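Local coordinates for probable outer membrane protein (PDB 3DWO) that probably carries hydrophobic compounds such as long-chain fatty acids across the outer membrane, as a beta-barrel channel of the FadL family, at residues Gly256-Gly260 with Gly261-Leu265. Residues are numbered along the deposited sequence; the frame is centred on the assembly and turned at random.
Sequences GAIEG and GTPGL. With C8E ((hydroxyethyloxy)tri(ethyloxy)octane), chain C.
A Schellman motif ends helix 253-259 where Thr-262 N folds back to Ala-257 O, 3.1 Å away, with an N-H...O angle of 160°. Inside this six-residue turn Gly-261 N donates to Ile-258 O at 2.9 Å, arriving well above the carbonyl plane. Gly-261 has the positive phi that breaks the helical path, and with no beta carbon it takes this backbone without crowding Gly-260 O; Gly-260 keeps near-helical angles, and its lack of a beta carbon suits its closeness to Gly-256 O. Ala-257 O takes a second bond, from Thr-262 OG1 at 2.9 Å, on the same face as the backbone N-H but far from the carbonyl direction (C=O...OG1 99°). A chi1 of 49° sets OG1 between the backbone N and the carbonyl carbon of Thr-262, turned back over the finished helix, with OG1 3.2 Å from Ala-257 CB. Two short helices, 253-259 and 262-266, thus follow one another through this turn in the segment between strands 226-248 and 275-281 of the barrel. Pro-263 suits the first turn of the new helix, where its missing N-H costs no helical bond; its CG meets Ile-258 CG1 at 4.1 Å, the two side chains crossing roughly at right angles. Ile-258 also touches Met-274. Along the turn lies a C8E detergent molecule, whose C16 rests against Ala-257 CB, a small methyl, at 3.3 Å and whose C10 packs on the Pro-263 ring, 3.5 Å from CG.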
loop_
_atom_site.group_PDB
_atom_site.type_symbol
_atom_site.label_atom_id
_atom_site.label_comp_id
_atom_site.label_asym_id
_atom_site.label_seq_id
_atom_site.Cartn_x
_atom_site.Cartn_y
_atom_site.Cartn_z
ATOM N N GLY A 256 34.732 5.603 -9.239
ATOM C CA GLY A 256 36.127 5.226 -9.070
ATOM C C GLY A 256 36.260 4.077 -8.083
ATOM O O GLY A 256 37.019 3.133 -8.302
ATOM N N ALA A 257 35.509 4.151 -6.987
ATOM C CA ALA A 257 35.544 3.103 -5.971
ATOM C C ALA A 257 34.988 1.801 -6.530
ATOM O O ALA A 257 35.593 0.737 -6.393
ATOM C CB ALA A 257 34.730 3.522 -4.769
ATOM N N ILE A 258 33.824 1.889 -7.163
ATOM C CA ILE A 258 33.194 0.707 -7.717
ATOM C C ILE A 258 34.054 0.057 -8.786
ATOM O O ILE A 258 34.285 -1.151 -8.746
ATOM C CB ILE A 258 31.783 1.047 -8.257
ATOM C CG1 ILE A 258 30.825 1.165 -7.068
ATOM C CG2 ILE A 258 31.304 -0.022 -9.255
ATOM C CD1 ILE A 258 29.476 1.729 -7.408
ATOM N N GLU A 259 34.539 0.848 -9.736
ATOM C CA GLU A 259 35.385 0.296 -10.781
ATOM C C GLU A 259 36.677 -0.223 -10.157
ATOM O O GLU A 259 37.327 -1.117 -10.699
ATOM C CB GLU A 259 35.700 1.358 -11.841
ATOM C CG GLU A 259 34.474 1.848 -12.611
ATOM C CD GLU A 259 33.546 0.710 -13.020
ATOM O OE1 GLU A 259 34.041 -0.309 -13.552
ATOM O OE2 GLU A 259 32.318 0.835 -12.816
ATOM N N GLY A 260 37.036 0.337 -9.006
ATOM C CA GLY A 260 38.246 -0.087 -8.328
ATOM C C GLY A 260 38.038 -1.348 -7.510
ATOM O O GLY A 260 38.991 -1.910 -6.974
ATOM N N GLY A 261 36.784 -1.786 -7.412
ATOM C CA GLY A 261 36.458 -2.983 -6.655
ATOM C C GLY A 261 36.603 -2.832 -5.149
ATOM O O GLY A 261 36.695 -3.826 -4.433
ATOM N N THR A 262 36.613 -1.599 -4.650
ATOM C CA THR A 262 36.769 -1.400 -3.213
ATOM C C THR A 262 35.562 -1.837 -2.363
ATOM O O THR A 262 35.729 -2.268 -1.221
ATOM C CB THR A 262 37.156 0.070 -2.890
ATOM O OG1 THR A 262 36.286 0.971 -3.581
ATOM C CG2 THR A 262 38.592 0.339 -3.321
ATOM N N PRO A 263 34.336 -1.749 -2.905
ATOM C CA PRO A 263 33.178 -2.168 -2.102
ATOM C C PRO A 263 33.239 -3.618 -1.611
ATOM O O PRO A 263 32.844 -3.917 -0.485
ATOM C CB PRO A 263 32.007 -1.933 -3.042
ATOM C CG PRO A 263 32.462 -0.731 -3.831
ATOM C CD PRO A 263 33.900 -1.091 -4.149
ATOM N N GLY A 264 33.726 -4.511 -2.466
ATOM C CA GLY A 264 33.832 -5.911 -2.105
ATOM C C GLY A 264 34.902 -6.157 -1.057
ATOM O O GLY A 264 34.884 -7.177 -0.372
ATOM N N LEU A 265 35.851 -5.235 -0.944
ATOM C CA LEU A 265 36.912 -5.354 0.046
ATOM C C LEU A 265 36.359 -4.879 1.387
ATOM O O LEU A 265 36.702 -5.427 2.440
ATOM C CB LEU A 265 38.118 -4.503 -0.363
ATOM C CG LEU A 265 38.678 -4.812 -1.758
ATOM C CD1 LEU A 265 39.832 -3.876 -2.071
ATOM C CD2 LEU A 265 39.135 -6.266 -1.825
HETATM C C1 C8E C . 23.157 -0.752 -1.235
HETATM C C2 C8E C . 24.391 -1.143 -0.574
HETATM C C3 C8E C . 25.520 -0.270 -0.858
HETATM C C4 C8E C . 26.694 -0.878 -0.252
HETATM C C5 C8E C . 27.808 0.091 -0.330
HETATM C C6 C8E C . 28.959 -0.423 0.367
HETATM C C7 C8E C . 29.968 0.536 -0.056
HETATM C C8 C8E C . 31.250 0.114 0.520
HETATM O O9 C8E C . 32.505 0.762 0.444
HETATM C C10 C8E C . 33.100 0.997 -0.816
HETATM C C11 C8E C . 34.402 1.654 -0.505
HETATM O O12 C8E C . 34.458 2.999 -0.995
HETATM C C13 C8E C . 35.608 3.743 -0.523
HETATM C C14 C8E C . 35.992 5.203 -0.905
HETATM O O15 C8E C . 35.280 6.254 -1.631
HETATM C C16 C8E C . 35.566 6.179 -3.038
HETATM C C17 C8E C . 36.780 7.000 -3.505
HETATM O O18 C8E C . 37.582 6.638 -4.650
HETATM C C19 C8E C . 38.697 5.776 -4.299
HETATM C C20 C8E C . 39.485 4.902 -5.342
HETATM O O21 C8E C . 40.243 3.788 -4.857
#